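Local coordinates for C2 domain protein (Scophthalmus maximus, PDB 3W56), which binds calcium ions through loops at one end of a C2-type beta sandwich and probably engages phospholipid membranes in a calcium-dependent way, at residues A[44-49]-A[67-72]; A[58-63]-A[89-94]; A[113-116]-A[122-125]. One frame throughout, in Å; residues are numbered along the deposited sequence.

Contact 1 of 3, residues A[44-49]-A[67-72]; sequences GYVKVF and PWWTEE
Trp-69 lays its indole beneath one methyl of Val-46, and this overlap is the apolar centre of the contact. Val-46 CG2 stands over the six-membered part of the ring, 3.7 Å from its centroid and 17° off the ring normal, a CH-pi contact. The atoms approached most closely are at the rim, CZ3 and CH2, with CG2 lying 3.6 Å from Trp-69 CZ3. Of the two valine methyls it is CG2, held anti to the carbonyl carbon, that does the touching; CG1, anti to the backbone N (chi1 -171°), takes no part. On the opposite face of the indole sits Pro-67 CB of the same loop, 3.9 Å above the ring plane and also displaced toward the rim, so that a strand residue and a loop residue clasp the ring between them.

The edge of the ring has a different partner. The carbonyl oxygen of Gly-44 lies in the plane of the indole, 3.5 Å from Trp-69 CZ2. Glycine has no side chain to stand between its backbone and the ring, and the benzo edge comes up to the peptide itself. The same ring carries a polar atom into this buried setting: Trp-69 NE1 makes a weak hydrogen bond to the carbonyl oxygen of Ser-59. All the residues that touch here are buried.

Residues 67-72 are the last part of the long loop between strand 53-57 and strand 73-78, which lie in different sheets. The indole of Trp-69 packs against strand 44-50, whose neighbours in its own sheet are 53-57 and 83-90, and also touches Val-31 of strand 22-32 in the other sheet; it thus lies between the two sheets of the C2 sandwich.

Contact 2 of 3, residues A[58-63]-A[89-94]; sequences TSVNHN and HDEDTF
Val-60 presses a methyl against the carboxylate of Glu-91, and this is the tightly packed part of a small surface contact. The methyl is CG2, which lies 3.5 Å from Glu-91 OE1 and 3.6 Å from Glu-91 CD, with the two side chains crossing at about a right angle. Glu-91 gets there as an extended chain, CG anti to the backbone N (chi1 174°), which carries its acid group across to the valine methyl. The other methyl of Val-60, CG1, sits over one face of the His-62 ring, 3.5 Å above its plane and toward the rim.

The outer side is looser. His-62 NE2 is 3.7 Å from Glu-91 OE2, too far for a hydrogen bond, and the ring and carboxylate planes are turned 44° apart. The pair is thus a glancing approach of two polar groups, His-62 being exposed. Were the imidazole protonated, the proximity of the acid would presumably be favourable, but the contact itself rests on van der Waals packing.

Glu-91 takes part in binding one calcium ion, Asp-90 and Asp-92 bind two, and Asn-63 contributes to a third, although this chain carries none of them. Within 89-94, Thr-93 N bonds Asp-92 OD1 from above the carboxylate plane, at 2.7 Å. Separately, Asn-63 N is bonded to OD1 of Asp-43, itself a calcium ligand, which ties the loop of 58-63 to a third loop.

The contact thereby brings together two calcium-binding loops of the C2 domain. Residues 58-63 follow strand 53-57, and residues 89-94 run from the end of strand 83-90 toward strand 97-105. Strand 44-50 lies between strands 53-57 and 83-90 in their common sheet; its Tyr-45 touches both Val-60 and Glu-91.

Contact 3 of 3, residues A[113-116]-A[122-125]; sequences HDCY and TLHY
Strands 113-116 and 122-125 run antiparallel at 157°, their axes 4.6 Å apart, with His-113 facing Tyr-125 and Cys-115 facing Leu-123 as hydrogen-bonded pairs. Each pair makes both its bonds, from His-113 N to Tyr-125 O (2.9 Å) to the short Cys-115 N to Leu-123 O (2.6 Å).

On the face of His-113, Cys-115, Leu-123 and Tyr-125, His-113 CB sits over the tyrosine ring, 3.8 Å from its centroid. Tyr-125 takes the crowded position between N and carbonyl carbon (chi1 63°), which swings its ring back under His-113, while Cys-115 CB meets the ring edge through CE2 and packs on Leu-123. The tyrosine hydroxyl is bonded to Arg-104, and a water links it to Asp-114 O.

On the face of Asp-114, Tyr-116, Thr-122 and His-124, His-124 ND1 donates to Asp-114 OD2 (2.7 Å); the oxygen lies in the imidazole plane, whereas the ring approaches from above the carboxylate plane, the planes nearly perpendicular. Tyr-116 and Thr-122 stand side by side.

The disulfide from Cys-115 to Cys-102 pins this hairpin to strand 97-105 of the other sheet: a covalent bond reinforces apolar packing on one face, while a polar pair bridges the strands on the other.

From the N terminus, residues 44-49 come first, then 58-63, and contact 1 closes when the chain reaches 67-72. Contact 2 has opened by then and closes only at 89-94, so these two contacts cross rather than nest; Gly-44 O with Asn-61 N and Glu-71 OE2 with Ser-59 OG join them directly. Contact 3 follows in series, closing the short turn between strands 109-116 and 122-130. It lies about 18 Å from contact 2, centre to centre, but touches contact 1 through Leu-123, which packs on Trp-69 and Val-46. Together they tie the calcium-binding end and one sheet to the hairpin of the other.

Contact 1 of 3, residues A[44-49]-A[67-72]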
ATOM      1  N   GLY A  44      -1.765  11.581  -2.817  1.00 20.60           N
ATOM      2  CA  GLY A  44      -1.602  10.293  -2.178  1.00 19.21           C
ATOM      3  C   GLY A  44      -0.273   9.622  -2.394  1.00 13.16           C
ATOM      4  O   GLY A  44       0.406   9.758  -3.414  1.00 16.24           O
ATOM      5  N   TYR A  45       0.090   8.830  -1.404  1.00 12.33           N
ATOM      6  CA  TYR A  45       1.159   7.898  -1.496  1.00 12.26           C
ATOM      7  C   TYR A  45       0.892   6.769  -0.540  1.00 11.68           C
ATOM      8  O   TYR A  45       0.051   6.867   0.389  1.00 17.43           O
ATOM      9  CB  TYR A  45       2.578   8.566  -1.274  1.00 13.19           C
ATOM     10  CG  TYR A  45       2.871   9.037   0.159  1.00 17.90           C
ATOM     11  CD1 TYR A  45       3.701   8.301   0.970  1.00 14.49           C
ATOM     12  CD2 TYR A  45       2.329  10.197   0.634  1.00 15.40           C
ATOM     13  CE1 TYR A  45       3.971   8.703   2.304  1.00 16.12           C
ATOM     14  CE2 TYR A  45       2.608  10.645   1.915  1.00 16.74           C
ATOM     15  CZ  TYR A  45       3.419   9.884   2.733  1.00 14.35           C
ATOM     16  OH  TYR A  45       3.741  10.289   4.029  1.00 16.33           O
ATOM     17  N   VAL A  46       1.612   5.675  -0.740  1.00 11.63           N
ATOM     18  CA  VAL A  46       1.457   4.442   0.045  1.00 11.01           C
ATOM     19  C   VAL A  46       2.726   4.000   0.745  1.00 16.22           C
ATOM     20  O   VAL A  46       3.815   3.941   0.145  1.00 13.12           O
ATOM     21  CB  VAL A  46       0.946   3.291  -0.871  1.00 11.72           C
ATOM     22  CG1 VAL A  46       0.578   2.076  -0.063  1.00 13.73           C
ATOM     23  CG2 VAL A  46      -0.251   3.805  -1.695  1.00 11.83           C
ATOM     24  N   LYS A  47       2.591   3.684   2.033  1.00 13.24           N
ATOM     25  CA  LYS A  47       3.724   3.169   2.809  1.00 19.26           C
ATOM     26  C   LYS A  47       3.534   1.695   2.949  1.00 16.35           C
ATOM     27  O   LYS A  47       2.391   1.212   3.178  1.00 15.96           O
ATOM     28  CB  LYS A  47       3.781   3.790   4.200  1.00 23.49           C
ATOM     29  CG  LYS A  47       4.101   5.280   4.275  1.00 22.51           C
ATOM     30  CD  LYS A  47       4.645   5.575   5.731  1.00 16.75           C
ATOM     31  CE  LYS A  47       4.508   7.044   6.038  1.00 28.58           C
ATOM     32  NZ  LYS A  47       4.805   7.322   7.503  1.00 35.11           N
ATOM     33  N   VAL A  48       4.617   0.948   2.841  1.00 10.66           N
ATOM     34  CA  VAL A  48       4.613  -0.512   2.744  1.00  9.43           C
ATOM     35  C   VAL A  48       5.581  -1.097   3.737  1.00 14.99           C
ATOM     36  O   VAL A  48       6.825  -0.811   3.708  1.00 15.66           O
ATOM     37  CB  VAL A  48       5.057  -1.025   1.352  1.00 11.24           C
ATOM     38  CG1 VAL A  48       4.941  -2.505   1.226  1.00 11.50           C
ATOM     39  CG2 VAL A  48       4.196  -0.349   0.279  1.00 11.59           C
ATOM     40  N   PHE A  49       5.007  -1.919   4.601  1.00 15.57           N
ATOM     41  CA  PHE A  49       5.787  -2.680   5.583  1.00 19.59           C
ATOM     42  C   PHE A  49       5.518  -4.161   5.411  1.00 25.25           C
ATOM     43  O   PHE A  49       4.387  -4.596   5.132  1.00 16.54           O
ATOM     44  CB  PHE A  49       5.391  -2.287   7.015  1.00 16.38           C
ATOM     45  CG  PHE A  49       5.459  -0.805   7.278  1.00 16.76           C
ATOM     46  CD1 PHE A  49       6.581  -0.235   7.864  1.00 27.36           C
ATOM     47  CD2 PHE A  49       4.405   0.016   6.897  1.00 16.73           C
ATOM     48  CE1 PHE A  49       6.623   1.155   8.098  1.00 27.58           C
ATOM     49  CE2 PHE A  49       4.403   1.389   7.135  1.00 20.75           C
ATOM     50  CZ  PHE A  49       5.545   1.971   7.733  1.00 33.38           C
ATOM     51  N   PRO A  67      -5.594   7.712  -7.933  1.00 12.09           N
ATOM     52  CA  PRO A  67      -4.237   7.462  -8.440  1.00 10.86           C
ATOM     53  C   PRO A  67      -4.016   5.958  -8.692  1.00 11.74           C
ATOM     54  O   PRO A  67      -4.599   5.075  -8.059  1.00 12.76           O
ATOM     55  CB  PRO A  67      -3.359   7.929  -7.262  1.00 13.50           C
ATOM     56  CG  PRO A  67      -4.208   7.745  -6.054  1.00 14.91           C
ATOM     57  CD  PRO A  67      -5.584   8.067  -6.496  1.00 13.22           C
ATOM     58  N   TRP A  68      -3.095   5.635  -9.602  1.00  8.63           N
ATOM     59  CA  TRP A  68      -2.461   4.308  -9.506  1.00  7.70           C
ATOM     60  C   TRP A  68      -0.983   4.583  -9.506  1.00  8.48           C
ATOM     61  O   TRP A  68      -0.598   5.618 -10.010  1.00 11.89           O
ATOM     62  CB  TRP A  68      -2.873   3.379 -10.675  1.00  8.56           C
ATOM     63  CG  TRP A  68      -2.419   3.801 -12.071  1.00  9.08           C
ATOM     64  CD1 TRP A  68      -3.026   4.707 -12.929  1.00  6.31           C
ATOM     65  CD2 TRP A  68      -1.216   3.341 -12.758  1.00  7.71           C
ATOM     66  NE1 TRP A  68      -2.291   4.806 -14.107  1.00 12.31           N
ATOM     67  CE2 TRP A  68      -1.206   3.966 -14.030  1.00 10.25           C
ATOM     68  CE3 TRP A  68      -0.223   2.421 -12.440  1.00 10.96           C
ATOM     69  CZ2 TRP A  68      -0.206   3.727 -14.966  1.00 11.23           C
ATOM     70  CZ3 TRP A  68       0.794   2.190 -13.346  1.00  9.58           C
ATOM     71  CH2 TRP A  68       0.776   2.822 -14.631  1.00 14.83           C
ATOM     72  N   TRP A  69      -0.231   3.713  -8.862  1.00 11.66           N
ATOM     73  CA  TRP A  69       1.246   3.855  -8.821  1.00  9.86           C
ATOM     74  C   TRP A  69       1.919   2.776  -9.618  1.00  9.53           C
ATOM     75  O   TRP A  69       1.507   1.562  -9.666  1.00  9.58           O
ATOM     76  CB  TRP A  69       1.729   3.783  -7.373  1.00 11.56           C
ATOM     77  CG  TRP A  69       1.223   4.940  -6.530  1.00 10.03           C
ATOM     78  CD1 TRP A  69       1.838   6.153  -6.360  1.00 11.10           C
ATOM     79  CD2 TRP A  69      -0.005   5.007  -5.798  1.00  9.70           C
ATOM     80  NE1 TRP A  69       1.090   6.951  -5.533  1.00 13.34           N
ATOM     81  CE2 TRP A  69      -0.047   6.292  -5.158  1.00 10.62           C
ATOM     82  CE3 TRP A  69      -1.056   4.119  -5.593  1.00  8.21           C
ATOM     83  CZ2 TRP A  69      -1.097   6.694  -4.352  1.00 13.54           C
ATOM     84  CZ3 TRP A  69      -2.089   4.513  -4.721  1.00  9.77           C
ATOM     85  CH2 TRP A  69      -2.091   5.794  -4.117  1.00  9.44           C
ATOM     86  N   THR A  70       3.058   3.172 -10.218  1.00  9.60           N
ATOM     87  CA  THR A  70       3.873   2.207 -10.991  1.00 15.55           C
ATOM     88  C   THR A  70       4.759   1.317 -10.065  1.00  5.70           C
ATOM     89  O   THR A  70       5.088   0.194 -10.429  1.00  8.28           O
ATOM     90  CB  THR A  70       4.900   2.944 -11.939  1.00 13.12           C
ATOM     91  OG1 THR A  70       5.682   3.867 -11.177  1.00 24.72           O
ATOM     92  CG2 THR A  70       4.166   3.738 -12.966  1.00 16.86           C
ATOM     93  N   GLU A  71       4.996   1.867  -8.894  1.00  8.40           N
ATOM     94  CA  GLU A  71       5.864   1.222  -7.911  1.00  7.87           C
ATOM     95  C   GLU A  71       5.453  -0.172  -7.532  1.00 14.10           C
ATOM     96  O   GLU A  71       4.255  -0.496  -7.344  1.00 14.42           O
ATOM     97  CB  GLU A  71       6.191   2.075  -6.706  1.00 10.67           C
ATOM     98  CG  GLU A  71       6.886   3.349  -6.972  1.00 15.97           C
ATOM     99  CD  GLU A  71       6.002   4.530  -7.266  1.00 20.34           C
ATOM    100  OE1 GLU A  71       4.782   4.424  -7.645  1.00 19.19           O
ATOM    101  OE2 GLU A  71       6.539   5.628  -7.097  1.00 16.07           O
ATOM    102  N   GLU A  72       6.432  -1.048  -7.482  1.00 10.06           N
ATOM    103  CA  GLU A  72       6.299  -2.358  -6.943  1.00  9.42           C
ATOM    104  C   GLU A  72       7.344  -2.469  -5.822  1.00 12.31           C
ATOM    105  O   GLU A  72       8.380  -1.737  -5.830  1.00 13.68           O
ATOM    106  CB  GLU A  72       6.441  -3.411  -8.007  1.00 14.82           C
ATOM    107  CG  GLU A  72       5.638  -3.046  -9.277  1.00 13.33           C
ATOM    108  CD  GLU A  72       5.548  -4.180 -10.244  1.00 24.34           C
ATOM    109  OE1 GLU A  72       4.637  -4.024 -11.109  1.00 28.06           O
ATOM    110  OE2 GLU A  72       6.346  -5.167 -10.124  1.00 25.48           O
TER

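Contact 2 of 3, residues A[58-63]-A[89-94]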
ATOM      1  N   THR A  58       5.572   4.546  -2.066  1.00 13.71           N
ATOM      2  CA  THR A  58       5.458   5.156  -3.371  1.00 13.88           C
ATOM      3  C   THR A  58       5.808   6.643  -3.418  1.00 16.08           C
ATOM      4  O   THR A  58       5.746   7.349  -2.421  1.00 19.09           O
ATOM      5  CB  THR A  58       4.022   5.064  -3.932  1.00 10.07           C
ATOM      6  OG1 THR A  58       3.092   5.895  -3.196  1.00 13.36           O
ATOM      7  CG2 THR A  58       3.524   3.604  -3.893  1.00 12.93           C
ATOM      8  N   SER A  59       6.040   7.101  -4.646  1.00 14.94           N
ATOM      9  CA  SER A  59       5.965   8.513  -4.967  1.00 20.09           C
ATOM     10  C   SER A  59       4.560   9.089  -4.714  1.00 19.35           C
ATOM     11  O   SER A  59       3.554   8.373  -4.555  1.00 14.47           O
ATOM     12  CB  SER A  59       6.461   8.765  -6.419  1.00 15.76           C
ATOM     13  OG  SER A  59       5.525   8.231  -7.392  1.00 17.99           O
ATOM     14  N   VAL A  60       4.503  10.401  -4.563  1.00 17.33           N
ATOM     15  CA  VAL A  60       3.273  11.131  -4.403  1.00 18.40           C
ATOM     16  C   VAL A  60       2.607  11.317  -5.757  1.00 18.65           C
ATOM     17  O   VAL A  60       3.220  11.744  -6.771  1.00 18.30           O
ATOM     18  CB  VAL A  60       3.490  12.489  -3.725  1.00 22.37           C
ATOM     19  CG1 VAL A  60       2.160  13.205  -3.620  1.00 22.31           C
ATOM     20  CG2 VAL A  60       4.146  12.265  -2.380  1.00 23.42           C
ATOM     21  N   ASN A  61       1.367  10.865  -5.795  1.00 14.88           N
ATOM     22  CA  ASN A  61       0.541  11.083  -6.976  1.00 19.62           C
ATOM     23  C   ASN A  61      -0.344  12.304  -6.721  1.00 21.16           C
ATOM     24  O   ASN A  61      -1.419  12.248  -6.090  1.00 20.11           O
ATOM     25  CB  ASN A  61      -0.192   9.787  -7.363  1.00 15.72           C
ATOM     26  CG  ASN A  61      -0.799   9.815  -8.782  1.00 17.92           C
ATOM     27  OD1 ASN A  61      -1.413  10.806  -9.191  1.00 20.46           O
ATOM     28  ND2 ASN A  61      -0.725   8.684  -9.485  1.00 18.62           N
ATOM     29  N   HIS A  62       0.167  13.436  -7.220  1.00 24.88           N
ATOM     30  CA  HIS A  62      -0.386  14.751  -6.896  1.00 28.53           C
ATOM     31  C   HIS A  62      -1.758  15.064  -7.467  1.00 24.70           C
ATOM     32  O   HIS A  62      -2.049  14.713  -8.623  1.00 28.22           O
ATOM     33  CB  HIS A  62       0.592  15.828  -7.368  1.00 27.47           C
ATOM     34  CG  HIS A  62       1.845  15.907  -6.550  1.00 28.62           C
ATOM     35  ND1 HIS A  62       3.057  15.402  -6.980  1.00 30.53           N
ATOM     36  CD2 HIS A  62       2.059  16.377  -5.294  1.00 28.46           C
ATOM     37  CE1 HIS A  62       3.970  15.608  -6.049  1.00 24.47           C
ATOM     38  NE2 HIS A  62       3.390  16.187  -5.012  1.00 31.28           N
ATOM     39  N   ASN A  63      -2.609  15.700  -6.652  1.00 25.75           N
ATOM     40  CA  ASN A  63      -3.887  16.227  -7.143  1.00 24.65           C
ATOM     41  C   ASN A  63      -4.665  15.152  -7.874  1.00 31.63           C
ATOM     42  O   ASN A  63      -5.104  15.345  -9.009  1.00 30.42           O
ATOM     43  CB  ASN A  63      -3.612  17.414  -8.082  1.00 35.27           C
ATOM     44  CG  ASN A  63      -4.885  18.086  -8.572  1.00 40.18           C
ATOM     45  OD1 ASN A  63      -5.778  18.382  -7.779  1.00 44.94           O
ATOM     46  ND2 ASN A  63      -4.978  18.324  -9.897  1.00 46.41           N
ATOM     47  N   HIS A  89      -1.314   7.652   2.718  1.00 12.67           N
ATOM     48  CA  HIS A  89      -1.169   9.015   3.285  1.00 14.98           C
ATOM     49  C   HIS A  89      -1.423  10.095   2.280  1.00 15.50           C
ATOM     50  O   HIS A  89      -1.306   9.908   1.067  1.00 18.53           O
ATOM     51  CB  HIS A  89       0.228   9.253   3.827  1.00 16.35           C
ATOM     52  CG  HIS A  89       0.592   8.359   4.950  1.00 13.57           C
ATOM     53  ND1 HIS A  89       0.655   8.794   6.268  1.00 18.26           N
ATOM     54  CD2 HIS A  89       0.939   7.053   4.969  1.00 17.13           C
ATOM     55  CE1 HIS A  89       1.015   7.784   7.038  1.00 16.64           C
ATOM     56  NE2 HIS A  89       1.204   6.714   6.272  1.00 20.70           N
ATOM     57  N   ASP A  90      -1.761  11.254   2.802  1.00 17.58           N
ATOM     58  CA  ASP A  90      -1.989  12.441   2.000  1.00 17.59           C
ATOM     59  C   ASP A  90      -0.875  13.382   2.326  1.00 22.65           C
ATOM     60  O   ASP A  90      -0.716  13.773   3.491  1.00 22.40           O
ATOM     61  CB  ASP A  90      -3.337  12.986   2.399  1.00 16.54           C
ATOM     62  CG  ASP A  90      -3.755  14.198   1.594  1.00 26.82           C
ATOM     63  OD1 ASP A  90      -2.944  14.709   0.748  1.00 25.02           O
ATOM     64  OD2 ASP A  90      -4.918  14.627   1.814  1.00 31.22           O
ATOM     65  N   GLU A  91      -0.034  13.692   1.343  1.00 17.82           N
ATOM     66  CA  GLU A  91       1.160  14.487   1.666  1.00 21.41           C
ATOM     67  C   GLU A  91       0.828  15.960   1.777  1.00 19.87           C
ATOM     68  O   GLU A  91       0.111  16.526   0.955  1.00 21.61           O
ATOM     69  CB  GLU A  91       2.249  14.302   0.606  1.00 19.34           C
ATOM     70  CG  GLU A  91       3.451  15.217   0.835  1.00 29.66           C
ATOM     71  CD  GLU A  91       4.370  15.273  -0.356  1.00 24.30           C
ATOM     72  OE1 GLU A  91       5.499  14.719  -0.256  1.00 30.81           O
ATOM     73  OE2 GLU A  91       3.962  15.869  -1.400  1.00 30.11           O
ATOM     74  N   ASP A  92       1.390  16.602   2.800  1.00 19.41           N
ATOM     75  CA  ASP A  92       1.273  18.037   2.881  1.00 31.67           C
ATOM     76  C   ASP A  92       2.581  18.613   3.379  1.00 16.94           C
ATOM     77  O   ASP A  92       3.450  17.874   3.789  1.00 19.73           O
ATOM     78  CB  ASP A  92       0.107  18.448   3.764  1.00 21.69           C
ATOM     79  CG  ASP A  92      -0.430  19.806   3.394  1.00 38.64           C
ATOM     80  OD1 ASP A  92       0.186  20.457   2.504  1.00 35.88           O
ATOM     81  OD2 ASP A  92      -1.455  20.213   3.993  1.00 45.76           O
ATOM     82  N   THR A  93       2.694  19.940   3.329  1.00 28.18           N
ATOM     83  CA  THR A  93       3.957  20.624   3.581  1.00 27.91           C
ATOM     84  C   THR A  93       4.583  20.261   4.905  1.00 25.27           C
ATOM     85  O   THR A  93       5.789  19.937   4.963  1.00 22.50           O
ATOM     86  CB  THR A  93       3.805  22.139   3.554  1.00 25.27           C
ATOM     87  OG1 THR A  93       3.228  22.535   2.297  1.00 30.27           O
ATOM     88  CG2 THR A  93       5.207  22.780   3.750  1.00 23.48           C
ATOM     89  N   PHE A  94       3.773  20.267   5.967  1.00 20.35           N
ATOM     90  CA  PHE A  94       4.341  20.114   7.308  1.00 20.90           C
ATOM     91  C   PHE A  94       4.065  18.790   7.965  1.00 17.52           C
ATOM     92  O   PHE A  94       4.893  18.263   8.703  1.00 16.10           O
ATOM     93  CB  PHE A  94       3.918  21.263   8.222  1.00 19.34           C
ATOM     94  CG  PHE A  94       4.145  22.604   7.628  1.00 30.66           C
ATOM     95  CD1 PHE A  94       5.424  23.179   7.618  1.00 25.42           C
ATOM     96  CD2 PHE A  94       3.089  23.294   7.048  1.00 33.61           C
ATOM     97  CE1 PHE A  94       5.630  24.421   7.041  1.00 21.52           C
ATOM     98  CE2 PHE A  94       3.289  24.550   6.462  1.00 35.86           C
ATOM     99  CZ  PHE A  94       4.567  25.118   6.476  1.00 40.68           C
TER

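Contact 3 of 3, residues A[113-116]-A[122-125]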
ATOM      1  N   HIS A 113      -6.511  -7.933  -3.331  1.00  9.19           N
ATOM      2  CA  HIS A 113      -7.182  -7.440  -2.134  1.00 12.78           C
ATOM      3  C   HIS A 113      -7.647  -6.008  -2.187  1.00 13.45           C
ATOM      4  O   HIS A 113      -7.204  -5.200  -3.003  1.00 11.13           O
ATOM      5  CB  HIS A 113      -6.272  -7.607  -0.879  1.00 11.56           C
ATOM      6  CG  HIS A 113      -6.056  -9.037  -0.474  1.00 11.01           C
ATOM      7  ND1 HIS A 113      -7.087  -9.814   0.035  1.00 16.69           N
ATOM      8  CD2 HIS A 113      -4.956  -9.835  -0.498  1.00 12.99           C
ATOM      9  CE1 HIS A 113      -6.624 -11.030   0.281  1.00 21.33           C
ATOM     10  NE2 HIS A 113      -5.333 -11.066  -0.031  1.00 16.93           N
ATOM     11  N   ASP A 114      -8.613  -5.700  -1.312  1.00 11.40           N
ATOM     12  CA  ASP A 114      -9.091  -4.351  -1.111  1.00 11.67           C
ATOM     13  C   ASP A 114      -8.789  -3.892   0.290  1.00 17.09           C
ATOM     14  O   ASP A 114      -8.899  -4.672   1.282  1.00 19.53           O
ATOM     15  CB  ASP A 114     -10.624  -4.298  -1.266  1.00 12.75           C
ATOM     16  CG  ASP A 114     -11.083  -4.891  -2.586  1.00 19.83           C
ATOM     17  OD1 ASP A 114     -12.105  -5.590  -2.586  1.00 29.63           O
ATOM     18  OD2 ASP A 114     -10.446  -4.674  -3.645  1.00 19.52           O
ATOM     19  N   CYS A 115      -8.424  -2.625   0.395  1.00 12.11           N
ATOM     20  CA  CYS A 115      -8.189  -2.020   1.687  1.00 17.23           C
ATOM     21  C   CYS A 115      -9.065  -0.748   1.856  1.00 14.56           C
ATOM     22  O   CYS A 115      -8.939   0.258   1.129  1.00 15.02           O
ATOM     23  CB  CYS A 115      -6.695  -1.742   1.810  1.00 16.35           C
ATOM     24  SG  CYS A 115      -6.411  -0.683   3.149  1.00 21.33           S
ATOM     25  N   TYR A 116     -10.010  -0.750   2.811  1.00 10.52           N
ATOM     26  CA  TYR A 116     -10.861   0.391   2.914  1.00  9.63           C
ATOM     27  C   TYR A 116     -10.259   1.481   3.772  1.00  9.35           C
ATOM     28  O   TYR A 116      -9.757   1.231   4.882  1.00 19.23           O
ATOM     29  CB  TYR A 116     -12.224  -0.091   3.505  1.00  9.06           C
ATOM     30  CG  TYR A 116     -12.753  -1.278   2.719  1.00 10.08           C
ATOM     31  CD1 TYR A 116     -13.388  -1.088   1.483  1.00  9.53           C
ATOM     32  CD2 TYR A 116     -12.555  -2.614   3.149  1.00 12.17           C
ATOM     33  CE1 TYR A 116     -13.790  -2.161   0.693  1.00 12.15           C
ATOM     34  CE2 TYR A 116     -12.969  -3.725   2.342  1.00  8.55           C
ATOM     35  CZ  TYR A 116     -13.596  -3.457   1.133  1.00  7.66           C
ATOM     36  OH  TYR A 116     -14.055  -4.406   0.290  1.00 15.93           O
ATOM     37  N   THR A 122     -10.931   3.365  -1.479  1.00  9.06           N
ATOM     38  CA  THR A 122     -10.459   1.987  -1.389  1.00  5.65           C
ATOM     39  C   THR A 122      -9.114   1.874  -2.090  1.00 11.17           C
ATOM     40  O   THR A 122      -8.972   2.295  -3.237  1.00 12.00           O
ATOM     41  CB  THR A 122     -11.443   1.004  -2.068  1.00 11.49           C
ATOM     42  OG1 THR A 122     -12.741   1.214  -1.476  1.00 13.61           O
ATOM     43  CG2 THR A 122     -11.022  -0.472  -1.837  1.00 13.20           C
ATOM     44  N   LEU A 123      -8.184   1.249  -1.390  1.00  8.45           N
ATOM     45  CA  LEU A 123      -6.877   0.950  -2.008  1.00  6.87           C
ATOM     46  C   LEU A 123      -7.010  -0.510  -2.468  1.00 10.56           C
ATOM     47  O   LEU A 123      -7.358  -1.430  -1.666  1.00 12.70           O
ATOM     48  CB  LEU A 123      -5.803   0.978  -0.917  1.00 11.09           C
ATOM     49  CG  LEU A 123      -4.419   0.444  -1.342  1.00  8.66           C
ATOM     50  CD1 LEU A 123      -3.629   1.306  -2.411  1.00 10.15           C
ATOM     51  CD2 LEU A 123      -3.511   0.291  -0.050  1.00 11.50           C
ATOM     52  N   HIS A 124      -6.686  -0.780  -3.736  1.00  9.19           N
ATOM     53  CA  HIS A 124      -6.659  -2.132  -4.264  1.00  6.54           C
ATOM     54  C   HIS A 124      -5.217  -2.489  -4.532  1.00  8.97           C
ATOM     55  O   HIS A 124      -4.434  -1.607  -4.853  1.00  9.07           O
ATOM     56  CB  HIS A 124      -7.415  -2.202  -5.607  1.00  9.91           C
ATOM     57  CG  HIS A 124      -8.819  -1.681  -5.548  1.00 11.63           C
ATOM     58  ND1 HIS A 124      -9.832  -2.420  -4.992  1.00 13.66           N
ATOM     59  CD2 HIS A 124      -9.376  -0.518  -5.972  1.00 13.33           C
ATOM     60  CE1 HIS A 124     -10.963  -1.729  -5.044  1.00 14.73           C
ATOM     61  NE2 HIS A 124     -10.724  -0.578  -5.640  1.00 15.69           N
ATOM     62  N   TYR A 125      -4.872  -3.727  -4.309  1.00 12.44           N
ATOM     63  CA  TYR A 125      -3.463  -4.129  -4.478  1.00  7.60           C
ATOM     64  C   TYR A 125      -3.413  -5.609  -4.705  1.00 10.05           C
ATOM     65  O   TYR A 125      -4.374  -6.373  -4.474  1.00 11.58           O
ATOM     66  CB  TYR A 125      -2.662  -3.731  -3.241  1.00  7.40           C
ATOM     67  CG  TYR A 125      -3.097  -4.426  -1.960  1.00  9.96           C
ATOM     68  CD1 TYR A 125      -2.390  -5.577  -1.506  1.00 14.33           C
ATOM     69  CD2 TYR A 125      -4.163  -3.951  -1.192  1.00 15.85           C
ATOM     70  CE1 TYR A 125      -2.712  -6.196  -0.325  1.00 13.99           C
ATOM     71  CE2 TYR A 125      -4.521  -4.595   0.033  1.00 13.12           C
ATOM     72  CZ  TYR A 125      -3.778  -5.730   0.449  1.00 14.22           C
ATOM     73  OH  TYR A 125      -4.061  -6.390   1.646  1.00 18.46           O
TER
HETATM   74  O   HOH W   1      -6.445  -5.335   2.820  1.00 14.72           O